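Local coordinates for glutathione S-transferase (PDB 6J3E), which is a fungal serine-type glutathione S-transferase that binds glutathione and probably catalyses its transfer to electrophilic substrates, at residues K187-D192 with G238-Q243; D195-L200 with L244-K249; F117-A122 with I209-W214. All coordinates share one frame; numbering follows the deposited sequence.

All three contacts lie in the helical C-terminal domain of the glutathione S-transferase fold. Along the chain the segments run 117-122, 187-192, 195-200, 209-214, 238-243 and 244-249, so that the contacts interleave. Contacts 1 and 2 have centres about 9 Å apart and use successive turns of helix 235-247, which meets first the end of helix 169-189 and then the loop beyond it. Contact 3 joins helices 109-136 and 206-222, its centre about 13 Å from that of contact 1 and 14 Å from that of contact 2. Gln-243 and Phe-247 bridge to its helix 206-222, linking the peripheral C-terminal helix to the interior beside the glutathione site.

Contact 1: K187-D192 with G238-Q243; sequences KWLSAD and GKWAKQ
Leu-189 meets helix 235-247 through a single methyl group, CD1, which approaches three side chains from two successive turns of that helix. Its separations are 4.0 Å to NE2 of Gln-243 and 4.1 Å to CD of Lys-239, with CZ3 of Trp-240 slightly farther, at 4.4 Å from CD1. The contact with the indole is oblique. Leucine and glutamine reach toward each other from opposite directions, whereas the lysine chain passes the leucine at a slant and offers a methylene to the methyl.

The three partners are arranged by their own helix. CB of Lys-239 sits 4.3 Å above the plane of the Trp-240 ring, over its centre, and OE1 of Gln-243 lies at the ring edge, in plane. The lysine starts extended, with chi1 and chi2 both 178°, which carries CD to the leucine methyl; bends at chi3 (-69°) and chi4 then turn CE and NZ aside toward a polar site.

That site belongs to the loop following helix 169-189: NZ of Lys-239 forms a salt bridge with OD1 of Asp-195 and a hydrogen bond with O of Lys-196, while NE2 of Gln-243 donates to O of Leu-197. NE1 of Trp-240 bonds OD2 of Asp-236, and Phe-182 meets the indole edge-to-face. Beyond Leu-189 lies Ala-110 of the second subunit, which places this end of helix 169-189 near the dimer interface.

Across the two segments the methyl thus makes van der Waals contact with a lysine methylene, the indole and an amide nitrogen, and the polar bonds go to the loop. Those loop partners of NZ and NE2 probably offset part of the cost of burying the two groups beside Leu-189.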
ATOM      1  N   LYS A 187     -11.488  -0.262   6.246  1.00 51.55           N
ATOM      2  CA  LYS A 187     -10.777   0.049   7.481  1.00 54.11           C
ATOM      3  C   LYS A 187      -9.814   1.222   7.287  1.00 55.85           C
ATOM      4  O   LYS A 187      -9.725   2.101   8.152  1.00 57.59           O
ATOM      5  CB  LYS A 187     -10.061  -1.201   8.008  1.00 57.26           C
ATOM      6  CG  LYS A 187     -10.922  -2.064   8.960  1.00 63.17           C
ATOM      7  CD  LYS A 187     -11.765  -1.165   9.924  1.00 68.43           C
ATOM      8  CE  LYS A 187     -11.851  -1.703  11.362  1.00 71.87           C
ATOM      9  NZ  LYS A 187     -12.087  -0.610  12.370  1.00 72.36           N
ATOM     10  N   TRP A 188      -9.125   1.295   6.136  1.00 52.82           N
ATOM     11  CA  TRP A 188      -8.292   2.470   5.868  1.00 54.25           C
ATOM     12  C   TRP A 188      -9.102   3.760   5.929  1.00 52.28           C
ATOM     13  O   TRP A 188      -8.614   4.781   6.426  1.00 49.21           O
ATOM     14  CB  TRP A 188      -7.628   2.374   4.502  1.00 49.58           C
ATOM     15  CG  TRP A 188      -6.809   1.182   4.316  1.00 51.53           C
ATOM     16  CD1 TRP A 188      -6.339   0.344   5.279  1.00 45.67           C
ATOM     17  CD2 TRP A 188      -6.361   0.656   3.066  1.00 53.34           C
ATOM     18  NE1 TRP A 188      -5.619  -0.673   4.704  1.00 45.76           N
ATOM     19  CE2 TRP A 188      -5.619  -0.504   3.344  1.00 48.58           C
ATOM     20  CE3 TRP A 188      -6.515   1.057   1.737  1.00 52.79           C
ATOM     21  CZ2 TRP A 188      -5.031  -1.267   2.343  1.00 48.28           C
ATOM     22  CZ3 TRP A 188      -5.934   0.293   0.746  1.00 50.14           C
ATOM     23  CH2 TRP A 188      -5.201  -0.853   1.056  1.00 51.31           C
ATOM     24  N   LEU A 189     -10.330   3.736   5.397  1.00 51.94           N
ATOM     25  CA  LEU A 189     -11.164   4.921   5.270  1.00 52.82           C
ATOM     26  C   LEU A 189     -11.815   5.337   6.577  1.00 57.38           C
ATOM     27  O   LEU A 189     -12.400   6.424   6.620  1.00 51.90           O
ATOM     28  CB  LEU A 189     -12.255   4.703   4.223  1.00 48.85           C
ATOM     29  CG  LEU A 189     -11.661   4.795   2.837  1.00 49.37           C
ATOM     30  CD1 LEU A 189     -12.674   4.346   1.768  1.00 51.91           C
ATOM     31  CD2 LEU A 189     -11.178   6.240   2.613  1.00 47.49           C
ATOM     32  N   SER A 190     -11.730   4.494   7.619  1.00 54.29           N
ATOM     33  CA  SER A 190     -12.267   4.783   8.941  1.00 58.57           C
ATOM     34  C   SER A 190     -11.215   4.601  10.036  1.00 58.33           C
ATOM     35  O   SER A 190     -11.567   4.421  11.208  1.00 54.27           O
ATOM     36  CB  SER A 190     -13.471   3.890   9.202  1.00 52.91           C
ATOM     37  OG  SER A 190     -13.031   2.550   9.223  1.00 57.38           O
ATOM     38  N   ALA A 191      -9.929   4.661   9.674  1.00 58.49           N
ATOM     39  CA  ALA A 191      -8.843   4.334  10.593  1.00 55.18           C
ATOM     40  C   ALA A 191      -8.707   5.308  11.757  1.00 56.35           C
ATOM     41  O   ALA A 191      -8.102   4.946  12.771  1.00 55.15           O
ATOM     42  CB  ALA A 191      -7.522   4.292   9.835  1.00 53.85           C
ATOM     43  N   ASP A 192      -9.191   6.544  11.620  1.00 56.59           N
ATOM     44  CA  ASP A 192      -9.156   7.513  12.708  1.00 56.67           C
ATOM     45  C   ASP A 192     -10.492   7.607  13.443  1.00 58.63           C
ATOM     46  O   ASP A 192     -10.726   8.586  14.155  1.00 63.11           O
ATOM     47  CB  ASP A 192      -8.738   8.897  12.194  1.00 50.18           C
ATOM     48  CG  ASP A 192      -9.744   9.498  11.202  1.00 56.08           C
ATOM     49  OD1 ASP A 192     -10.829   8.914  10.998  1.00 56.49           O
ATOM     50  OD2 ASP A 192      -9.445  10.568  10.614  1.00 56.58           O
ATOM     51  N   GLY A 238     -22.865  -0.830   2.387  1.00 62.08           N
ATOM     52  CA  GLY A 238     -23.010  -0.256   1.068  1.00 55.20           C
ATOM     53  C   GLY A 238     -21.939   0.721   0.654  1.00 56.16           C
ATOM     54  O   GLY A 238     -22.145   1.453  -0.324  1.00 57.80           O
ATOM     55  N   LYS A 239     -20.788   0.742   1.343  1.00 51.89           N
ATOM     56  CA  LYS A 239     -19.812   1.810   1.116  1.00 55.22           C
ATOM     57  C   LYS A 239     -19.441   1.948  -0.356  1.00 53.27           C
ATOM     58  O   LYS A 239     -19.278   3.066  -0.862  1.00 58.69           O
ATOM     59  CB  LYS A 239     -18.545   1.583   1.952  1.00 52.66           C
ATOM     60  CG  LYS A 239     -17.473   2.657   1.720  1.00 54.00           C
ATOM     61  CD  LYS A 239     -16.245   2.446   2.596  1.00 59.06           C
ATOM     62  CE  LYS A 239     -16.553   2.703   4.072  1.00 56.10           C
ATOM     63  NZ  LYS A 239     -16.920   4.113   4.364  1.00 55.63           N
ATOM     64  N   TRP A 240     -19.305   0.828  -1.063  1.00 48.48           N
ATOM     65  CA  TRP A 240     -18.826   0.910  -2.435  1.00 53.02           C
ATOM     66  C   TRP A 240     -19.916   1.396  -3.372  1.00 56.28           C
ATOM     67  O   TRP A 240     -19.640   2.160  -4.309  1.00 54.92           O
ATOM     68  CB  TRP A 240     -18.270  -0.442  -2.853  1.00 51.58           C
ATOM     69  CG  TRP A 240     -17.429  -1.000  -1.742  1.00 54.87           C
ATOM     70  CD1 TRP A 240     -17.619  -2.179  -1.063  1.00 51.56           C
ATOM     71  CD2 TRP A 240     -16.285  -0.371  -1.147  1.00 49.57           C
ATOM     72  NE1 TRP A 240     -16.639  -2.330  -0.107  1.00 51.59           N
ATOM     73  CE2 TRP A 240     -15.812  -1.233  -0.138  1.00 53.31           C
ATOM     74  CE3 TRP A 240     -15.593   0.823  -1.396  1.00 53.66           C
ATOM     75  CZ2 TRP A 240     -14.690  -0.925   0.643  1.00 57.15           C
ATOM     76  CZ3 TRP A 240     -14.480   1.131  -0.622  1.00 56.41           C
ATOM     77  CH2 TRP A 240     -14.042   0.264   0.388  1.00 55.45           C
ATOM     78  N   ALA A 241     -21.160   0.985  -3.113  1.00 58.67           N
ATOM     79  CA  ALA A 241     -22.281   1.517  -3.874  1.00 56.01           C
ATOM     80  C   ALA A 241     -22.342   3.025  -3.735  1.00 55.34           C
ATOM     81  O   ALA A 241     -22.558   3.742  -4.722  1.00 60.48           O
ATOM     82  CB  ALA A 241     -23.587   0.871  -3.413  1.00 54.49           C
ATOM     83  N   LYS A 242     -22.088   3.528  -2.528  1.00 51.06           N
ATOM     84  CA  LYS A 242     -22.174   4.963  -2.290  1.00 56.63           C
ATOM     85  C   LYS A 242     -21.105   5.728  -3.064  1.00 59.76           C
ATOM     86  O   LYS A 242     -21.386   6.787  -3.645  1.00 61.05           O
ATOM     87  CB  LYS A 242     -22.088   5.235  -0.789  1.00 61.66           C
ATOM     88  CG  LYS A 242     -23.203   4.527  -0.027  1.00 56.14           C
ATOM     89  CD  LYS A 242     -23.091   4.665   1.473  1.00 59.00           C
ATOM     90  CE  LYS A 242     -24.210   3.878   2.166  1.00 61.92           C
ATOM     91  NZ  LYS A 242     -23.991   3.760   3.637  1.00 68.82           N
ATOM     92  N   GLN A 243     -19.882   5.204  -3.122  1.00 56.44           N
ATOM     93  CA  GLN A 243     -18.883   5.864  -3.953  1.00 56.58           C
ATOM     94  C   GLN A 243     -19.309   5.895  -5.407  1.00 60.05           C
ATOM     95  O   GLN A 243     -19.119   6.907  -6.090  1.00 60.52           O
ATOM     96  CB  GLN A 243     -17.539   5.176  -3.818  1.00 58.39           C
ATOM     97  CG  GLN A 243     -16.927   5.463  -2.493  1.00 65.38           C
ATOM     98  CD  GLN A 243     -15.719   4.628  -2.256  1.00 65.75           C
ATOM     99  OE1 GLN A 243     -15.647   3.491  -2.719  1.00 71.44           O
ATOM    100  NE2 GLN A 243     -14.762   5.164  -1.510  1.00 66.19           N
TER

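Contact 2: D195-L200 with L244-K249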
ATOM      1  N   ASP A 195     -15.622   7.658   9.645  1.00 58.73           N
ATOM      2  CA  ASP A 195     -15.864   6.797   8.483  1.00 56.86           C
ATOM      3  C   ASP A 195     -16.117   7.652   7.242  1.00 59.76           C
ATOM      4  O   ASP A 195     -17.218   8.182   7.046  1.00 59.09           O
ATOM      5  CB  ASP A 195     -17.031   5.852   8.755  1.00 60.79           C
ATOM      6  CG  ASP A 195     -17.253   4.846   7.625  1.00 62.00           C
ATOM      7  OD1 ASP A 195     -16.343   4.652   6.792  1.00 64.35           O
ATOM      8  OD2 ASP A 195     -18.348   4.248   7.566  1.00 68.18           O
ATOM      9  N   LYS A 196     -15.102   7.768   6.382  1.00 59.04           N
ATOM     10  CA  LYS A 196     -15.178   8.589   5.182  1.00 54.24           C
ATOM     11  C   LYS A 196     -15.582   7.767   3.965  1.00 64.58           C
ATOM     12  O   LYS A 196     -15.505   6.525   3.945  1.00 60.27           O
ATOM     13  CB  LYS A 196     -13.841   9.251   4.878  1.00 53.96           C
ATOM     14  CG  LYS A 196     -13.224   9.995   6.034  1.00 57.93           C
ATOM     15  CD  LYS A 196     -11.710  10.086   5.843  1.00 55.59           C
ATOM     16  CE  LYS A 196     -10.995   9.905   7.168  1.00 59.07           C
ATOM     17  NZ  LYS A 196     -11.055   8.528   7.717  1.00 53.87           N
ATOM     18  N   LEU A 197     -15.997   8.488   2.929  1.00 55.61           N
ATOM     19  CA  LEU A 197     -16.113   7.904   1.608  1.00 56.15           C
ATOM     20  C   LEU A 197     -14.974   8.314   0.694  1.00 55.74           C
ATOM     21  O   LEU A 197     -14.648   7.571  -0.238  1.00 58.13           O
ATOM     22  CB  LEU A 197     -17.450   8.283   0.972  1.00 57.50           C
ATOM     23  CG  LEU A 197     -18.558   7.384   1.499  1.00 57.84           C
ATOM     24  CD1 LEU A 197     -19.823   8.177   1.593  1.00 56.73           C
ATOM     25  CD2 LEU A 197     -18.717   6.175   0.591  1.00 58.01           C
ATOM     26  N   LEU A 198     -14.359   9.459   0.946  1.00 52.49           N
ATOM     27  CA  LEU A 198     -13.210   9.915   0.196  1.00 48.40           C
ATOM     28  C   LEU A 198     -11.981   9.905   1.088  1.00 56.53           C
ATOM     29  O   LEU A 198     -12.057  10.195   2.292  1.00 56.63           O
ATOM     30  CB  LEU A 198     -13.441  11.318  -0.341  1.00 59.99           C
ATOM     31  CG  LEU A 198     -14.764  11.519  -1.070  1.00 64.17           C
ATOM     32  CD1 LEU A 198     -14.746  12.887  -1.730  1.00 61.75           C
ATOM     33  CD2 LEU A 198     -15.008  10.402  -2.100  1.00 58.70           C
ATOM     34  N   PHE A 199     -10.834   9.611   0.477  1.00 53.56           N
ATOM     35  CA  PHE A 199      -9.603   9.468   1.250  1.00 56.19           C
ATOM     36  C   PHE A 199      -9.202  10.758   1.966  1.00 58.41           C
ATOM     37  O   PHE A 199      -8.778  10.710   3.128  1.00 55.53           O
ATOM     38  CB  PHE A 199      -8.478   8.973   0.347  1.00 51.46           C
ATOM     39  CG  PHE A 199      -8.358   7.499   0.357  1.00 53.35           C
ATOM     40  CD1 PHE A 199      -9.272   6.718  -0.347  1.00 49.76           C
ATOM     41  CD2 PHE A 199      -7.386   6.884   1.123  1.00 48.20           C
ATOM     42  CE1 PHE A 199      -9.198   5.343  -0.313  1.00 48.92           C
ATOM     43  CE2 PHE A 199      -7.297   5.501   1.158  1.00 49.50           C
ATOM     44  CZ  PHE A 199      -8.212   4.727   0.443  1.00 50.64           C
ATOM     45  N   LEU A 200      -9.296  11.915   1.285  1.00 56.95           N
ATOM     46  CA  LEU A 200      -8.946  13.196   1.899  1.00 59.68           C
ATOM     47  C   LEU A 200     -10.070  13.788   2.733  1.00 60.30           C
ATOM     48  O   LEU A 200      -9.919  14.916   3.213  1.00 63.69           O
ATOM     49  CB  LEU A 200      -8.536  14.238   0.851  1.00 58.01           C
ATOM     50  CG  LEU A 200      -7.620  13.884  -0.311  1.00 57.79           C
ATOM     51  CD1 LEU A 200      -7.533  15.075  -1.265  1.00 60.92           C
ATOM     52  CD2 LEU A 200      -6.235  13.469   0.171  1.00 52.32           C
ATOM     53  N   LEU A 244     -19.881   4.794  -5.902  1.00 58.98           N
ATOM     54  CA  LEU A 244     -20.380   4.790  -7.269  1.00 58.32           C
ATOM     55  C   LEU A 244     -21.391   5.908  -7.468  1.00 59.74           C
ATOM     56  O   LEU A 244     -21.310   6.668  -8.439  1.00 63.07           O
ATOM     57  CB  LEU A 244     -20.996   3.431  -7.601  1.00 62.22           C
ATOM     58  CG  LEU A 244     -20.013   2.376  -8.097  1.00 57.04           C
ATOM     59  CD1 LEU A 244     -20.741   1.257  -8.818  1.00 51.09           C
ATOM     60  CD2 LEU A 244     -19.042   3.046  -9.014  1.00 55.31           C
ATOM     61  N   ALA A 245     -22.323   6.053  -6.522  1.00 56.19           N
ATOM     62  CA  ALA A 245     -23.347   7.086  -6.653  1.00 57.93           C
ATOM     63  C   ALA A 245     -22.729   8.475  -6.664  1.00 58.26           C
ATOM     64  O   ALA A 245     -23.106   9.330  -7.477  1.00 60.14           O
ATOM     65  CB  ALA A 245     -24.366   6.961  -5.525  1.00 55.64           C
ATOM     66  N   LEU A 246     -21.762   8.711  -5.779  1.00 55.43           N
ATOM     67  CA  LEU A 246     -21.113  10.012  -5.710  1.00 55.33           C
ATOM     68  C   LEU A 246     -20.492  10.416  -7.037  1.00 60.42           C
ATOM     69  O   LEU A 246     -20.419  11.613  -7.352  1.00 59.74           O
ATOM     70  CB  LEU A 246     -20.047   9.985  -4.623  1.00 59.94           C
ATOM     71  CG  LEU A 246     -20.539  10.163  -3.193  1.00 65.95           C
ATOM     72  CD1 LEU A 246     -19.383   9.895  -2.245  1.00 64.50           C
ATOM     73  CD2 LEU A 246     -21.096  11.572  -3.009  1.00 60.26           C
ATOM     74  N   PHE A 247     -20.032   9.443  -7.819  1.00 61.50           N
ATOM     75  CA  PHE A 247     -19.347   9.700  -9.074  1.00 63.16           C
ATOM     76  C   PHE A 247     -20.251   9.561 -10.282  1.00 63.51           C
ATOM     77  O   PHE A 247     -19.803   9.828 -11.402  1.00 64.43           O
ATOM     78  CB  PHE A 247     -18.149   8.751  -9.226  1.00 64.20           C
ATOM     79  CG  PHE A 247     -16.969   9.142  -8.390  1.00 63.54           C
ATOM     80  CD1 PHE A 247     -16.828   8.663  -7.100  1.00 58.07           C
ATOM     81  CD2 PHE A 247     -16.006  10.018  -8.895  1.00 63.51           C
ATOM     82  CE1 PHE A 247     -15.744   9.043  -6.322  1.00 61.76           C
ATOM     83  CE2 PHE A 247     -14.915  10.413  -8.119  1.00 61.72           C
ATOM     84  CZ  PHE A 247     -14.785   9.924  -6.830  1.00 61.79           C
ATOM     85  N   GLU A 248     -21.509   9.154 -10.082  1.00 60.74           N
ATOM     86  CA  GLU A 248     -22.374   8.827 -11.212  1.00 65.96           C
ATOM     87  C   GLU A 248     -22.388   9.932 -12.263  1.00 63.05           C
ATOM     88  O   GLU A 248     -22.288   9.654 -13.462  1.00 62.67           O
ATOM     89  CB  GLU A 248     -23.781   8.552 -10.715  1.00 66.34           C
ATOM     90  CG  GLU A 248     -24.688   8.037 -11.785  1.00 67.23           C
ATOM     91  CD  GLU A 248     -25.897   7.362 -11.191  1.00 79.03           C
ATOM     92  OE1 GLU A 248     -26.627   6.692 -11.953  1.00 84.36           O
ATOM     93  OE2 GLU A 248     -26.104   7.498  -9.957  1.00 77.69           O
ATOM     94  N   LYS A 249     -22.474  11.194 -11.830  1.00 63.18           N
ATOM     95  CA  LYS A 249     -22.457  12.326 -12.750  1.00 62.13           C
ATOM     96  C   LYS A 249     -21.187  12.374 -13.598  1.00 70.35           C
ATOM     97  O   LYS A 249     -21.113  13.169 -14.546  1.00 64.97           O
ATOM     98  CB  LYS A 249     -22.620  13.632 -11.965  1.00 65.77           C
ATOM     99  CG  LYS A 249     -21.356  14.103 -11.259  1.00 67.15           C
ATOM    100  CD  LYS A 249     -21.617  15.047 -10.061  1.00 62.38           C
ATOM    101  CE  LYS A 249     -21.828  14.267  -8.763  1.00 64.47           C
ATOM    102  NZ  LYS A 249     -21.648  15.121  -7.556  1.00 73.06           N
TER
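The Phe-247 ring takes an oblique contact from Leu-198: methyl CD2 of the leucine comes to 4.5 Å from ring atom CE1. Although Leu-198 does not set out directly at the helix, its branch end bends closer to it, and the same CD2 lies 4.4 Å from CD1 of Leu-246. That methyl of Leu-246 also reaches CB of Leu-197, at 4.1 Å, so it is shared by two consecutive leucines of the loop. In Leu-246, chi1 (-80°) sets CG opposite the carbonyl carbon, and chi2, near anti at 171°, extends CD1 toward CB of Leu-197.

The contact consists of apolar side chains alone, and the backbones stay well apart, with CA of Leu-197 and CA of Leu-246 separated by 9.1 Å. It is buried on the phenylalanine side and more exposed at Leu-246.

Segment 195-200 belongs to the irregular connection from helix 169-189 to helix 206-222, and it lies along the final turns of helix 235-247. Phe-247 continues inward to Val-212 of helix 206-222, and the side chains of Phe-247 and the glutathione-binding Lys-26 lie about 10 Å apart. The next two loop residues, Phe-199 and Leu-200, pack on Ala-110 and Leu-111 of the second subunit.

Contact 3: F117-A122 with I209-W214; sequences FAFSEA and ITIVGW
Helices 109-136 and 206-222 run nearly parallel here, their short axes inclined at 26° and 11.6 Å apart at closest approach, with Phe-119 and Ile-211 nearest in register at 8.4 Å between CA atoms. Phe-119 carries the contact from its helix. Its CG is placed trans to the backbone N (chi1 180°), which extends the phenyl group toward the other helix.

Three residues from two successive turns meet it. Methyl CG2 of Thr-210 stands over one face, 3.9 Å from the ring centroid and close to the ring normal, a CH-pi contact. CG1 of Ile-211 approaches CE2 of Phe-119 obliquely, at 4.0 Å. The closest meeting is with Trp-214, where CE1 of Phe-119 lies 3.4 Å above the indole plane, displaced toward its rim. The two ring planes are inclined at 54°, and the phenyl and pyrrole-ring centroids are 4.9 Å apart, so the pair is neither stacked nor T-shaped.

In the all-helical C-terminal domain of glutathione S-transferases, the helix corresponding to 206-222 is the buried central one, and here the four touching residues are all buried. The hydrogen bond from OG1 of Thr-210 to O of Tyr-206, one turn back, is consistent with the rotation that puts CG2 over the phenyl ring.

Trp-214 also faces the N-terminal domain: the side chains of Trp-214 and Lys-26 lie about 3 Å apart, and those of Trp-214 and Asn-23 about 4 Å, both partners being glutathione-binding residues. Elsewhere on helix 109-136, Ala-118 and Ala-122 pack against Phe-117 of the second subunit.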
ATOM      1  N   PHE A 117       0.127   0.873  -4.966  1.00 50.96           N
ATOM      2  CA  PHE A 117       0.649  -0.441  -4.610  1.00 48.38           C
ATOM      3  C   PHE A 117      -0.295  -1.188  -3.673  1.00 48.89           C
ATOM      4  O   PHE A 117      -0.695  -2.322  -3.969  1.00 49.68           O
ATOM      5  CB  PHE A 117       2.022  -0.305  -3.975  1.00 47.63           C
ATOM      6  CG  PHE A 117       2.637  -1.613  -3.609  1.00 45.65           C
ATOM      7  CD1 PHE A 117       2.977  -2.527  -4.583  1.00 53.27           C
ATOM      8  CD2 PHE A 117       2.876  -1.937  -2.291  1.00 49.18           C
ATOM      9  CE1 PHE A 117       3.540  -3.741  -4.244  1.00 53.93           C
ATOM     10  CE2 PHE A 117       3.456  -3.148  -1.949  1.00 49.56           C
ATOM     11  CZ  PHE A 117       3.789  -4.045  -2.926  1.00 48.62           C
ATOM     12  N   ALA A 118      -0.662  -0.568  -2.540  1.00 44.69           N
ATOM     13  CA  ALA A 118      -1.529  -1.227  -1.565  1.00 46.49           C
ATOM     14  C   ALA A 118      -2.806  -1.715  -2.224  1.00 51.99           C
ATOM     15  O   ALA A 118      -3.259  -2.845  -1.988  1.00 47.71           O
ATOM     16  CB  ALA A 118      -1.872  -0.279  -0.415  1.00 45.39           C
ATOM     17  N   PHE A 119      -3.390  -0.862  -3.069  1.00 48.37           N
ATOM     18  CA  PHE A 119      -4.614  -1.216  -3.764  1.00 44.75           C
ATOM     19  C   PHE A 119      -4.387  -2.391  -4.707  1.00 50.25           C
ATOM     20  O   PHE A 119      -5.211  -3.311  -4.775  1.00 48.20           O
ATOM     21  CB  PHE A 119      -5.136   0.007  -4.521  1.00 44.84           C
ATOM     22  CG  PHE A 119      -6.401  -0.250  -5.281  1.00 46.09           C
ATOM     23  CD1 PHE A 119      -6.363  -0.754  -6.570  1.00 54.27           C
ATOM     24  CD2 PHE A 119      -7.635  -0.008  -4.700  1.00 47.69           C
ATOM     25  CE1 PHE A 119      -7.538  -1.004  -7.273  1.00 53.05           C
ATOM     26  CE2 PHE A 119      -8.808  -0.253  -5.384  1.00 47.62           C
ATOM     27  CZ  PHE A 119      -8.764  -0.746  -6.676  1.00 53.01           C
ATOM     28  N   SER A 120      -3.290  -2.363  -5.468  1.00 51.75           N
ATOM     29  CA  SER A 120      -2.999  -3.476  -6.367  1.00 52.95           C
ATOM     30  C   SER A 120      -2.812  -4.761  -5.584  1.00 50.62           C
ATOM     31  O   SER A 120      -3.313  -5.819  -5.978  1.00 56.97           O
ATOM     32  CB  SER A 120      -1.756  -3.176  -7.210  1.00 52.77           C
ATOM     33  OG  SER A 120      -2.045  -2.265  -8.261  1.00 63.25           O
ATOM     34  N   GLU A 121      -2.092  -4.692  -4.470  1.00 53.01           N
ATOM     35  CA  GLU A 121      -1.919  -5.882  -3.650  1.00 52.12           C
ATOM     36  C   GLU A 121      -3.240  -6.351  -3.060  1.00 51.74           C
ATOM     37  O   GLU A 121      -3.508  -7.552  -3.032  1.00 51.09           O
ATOM     38  CB  GLU A 121      -0.906  -5.620  -2.540  1.00 50.94           C
ATOM     39  CG  GLU A 121       0.516  -5.824  -3.001  1.00 59.80           C
ATOM     40  CD  GLU A 121       0.660  -7.068  -3.858  1.00 61.71           C
ATOM     41  OE1 GLU A 121       0.378  -8.176  -3.348  1.00 64.65           O
ATOM     42  OE2 GLU A 121       1.044  -6.929  -5.039  1.00 61.98           O
ATOM     43  N   ALA A 122      -4.084  -5.429  -2.587  1.00 48.44           N
ATOM     44  CA  ALA A 122      -5.292  -5.855  -1.885  1.00 48.23           C
ATOM     45  C   ALA A 122      -6.434  -6.243  -2.824  1.00 51.32           C
ATOM     46  O   ALA A 122      -7.212  -7.142  -2.493  1.00 50.64           O
ATOM     47  CB  ALA A 122      -5.778  -4.763  -0.933  1.00 49.28           C
ATOM     48  N   ILE A 209     -10.812   8.004  -7.277  1.00 52.73           N
ATOM     49  CA  ILE A 209     -11.045   7.675  -8.675  1.00 51.96           C
ATOM     50  C   ILE A 209     -10.555   6.271  -8.954  1.00 49.14           C
ATOM     51  O   ILE A 209     -11.195   5.507  -9.687  1.00 48.46           O
ATOM     52  CB  ILE A 209     -10.364   8.722  -9.579  1.00 49.55           C
ATOM     53  CG1 ILE A 209     -10.981  10.091  -9.334  1.00 47.91           C
ATOM     54  CG2 ILE A 209     -10.468   8.337 -11.054  1.00 51.64           C
ATOM     55  CD1 ILE A 209     -10.278  11.224 -10.041  1.00 54.31           C
ATOM     56  N   THR A 210      -9.439   5.890  -8.324  1.00 49.45           N
ATOM     57  CA  THR A 210      -8.898   4.544  -8.505  1.00 49.54           C
ATOM     58  C   THR A 210      -9.921   3.485  -8.121  1.00 53.76           C
ATOM     59  O   THR A 210     -10.094   2.482  -8.826  1.00 55.93           O
ATOM     60  CB  THR A 210      -7.632   4.373  -7.672  1.00 49.92           C
ATOM     61  OG1 THR A 210      -6.619   5.275  -8.137  1.00 53.31           O
ATOM     62  CG2 THR A 210      -7.121   2.952  -7.758  1.00 42.05           C
ATOM     63  N   ILE A 211     -10.616   3.693  -7.008  1.00 53.33           N
ATOM     64  CA  ILE A 211     -11.540   2.680  -6.519  1.00 55.65           C
ATOM     65  C   ILE A 211     -12.741   2.564  -7.452  1.00 50.66           C
ATOM     66  O   ILE A 211     -13.116   1.465  -7.872  1.00 54.04           O
ATOM     67  CB  ILE A 211     -11.943   2.996  -5.065  1.00 50.57           C
ATOM     68  CG1 ILE A 211     -10.684   3.016  -4.188  1.00 50.71           C
ATOM     69  CG2 ILE A 211     -12.913   1.979  -4.546  1.00 48.76           C
ATOM     70  CD1 ILE A 211     -10.913   3.472  -2.783  1.00 48.21           C
ATOM     71  N   VAL A 212     -13.340   3.694  -7.824  1.00 53.68           N
ATOM     72  CA  VAL A 212     -14.535   3.605  -8.658  1.00 54.99           C
ATOM     73  C   VAL A 212     -14.169   3.102 -10.048  1.00 51.86           C
ATOM     74  O   VAL A 212     -14.996   2.489 -10.732  1.00 52.76           O
ATOM     75  CB  VAL A 212     -15.272   4.960  -8.702  1.00 51.58           C
ATOM     76  CG1 VAL A 212     -15.854   5.282  -7.323  1.00 52.48           C
ATOM     77  CG2 VAL A 212     -14.330   6.048  -9.154  1.00 51.34           C
ATOM     78  N   GLY A 213     -12.931   3.334 -10.484  1.00 55.68           N
ATOM     79  CA  GLY A 213     -12.489   2.733 -11.728  1.00 54.45           C
ATOM     80  C   GLY A 213     -12.655   1.226 -11.711  1.00 53.90           C
ATOM     81  O   GLY A 213     -13.273   0.637 -12.609  1.00 50.31           O
ATOM     82  N   TRP A 214     -12.124   0.580 -10.675  1.00 45.62           N
ATOM     83  CA  TRP A 214     -12.168  -0.870 -10.666  1.00 48.14           C
ATOM     84  C   TRP A 214     -13.559  -1.369 -10.303  1.00 50.87           C
ATOM     85  O   TRP A 214     -13.982  -2.413 -10.808  1.00 52.35           O
ATOM     86  CB  TRP A 214     -11.094  -1.420  -9.720  1.00 48.91           C
ATOM     87  CG  TRP A 214      -9.712  -1.217 -10.259  1.00 50.78           C
ATOM     88  CD1 TRP A 214      -8.962  -0.065 -10.192  1.00 51.25           C
ATOM     89  CD2 TRP A 214      -8.914  -2.170 -10.975  1.00 49.32           C
ATOM     90  NE1 TRP A 214      -7.752  -0.248 -10.826  1.00 50.83           N
ATOM     91  CE2 TRP A 214      -7.695  -1.527 -11.316  1.00 55.02           C
ATOM     92  CE3 TRP A 214      -9.108  -3.496 -11.369  1.00 50.67           C
ATOM     93  CZ2 TRP A 214      -6.677  -2.176 -12.030  1.00 52.11           C
ATOM     94  CZ3 TRP A 214      -8.098  -4.137 -12.072  1.00 53.00           C
ATOM     95  CH2 TRP A 214      -6.895  -3.474 -12.399  1.00 53.45           C
TER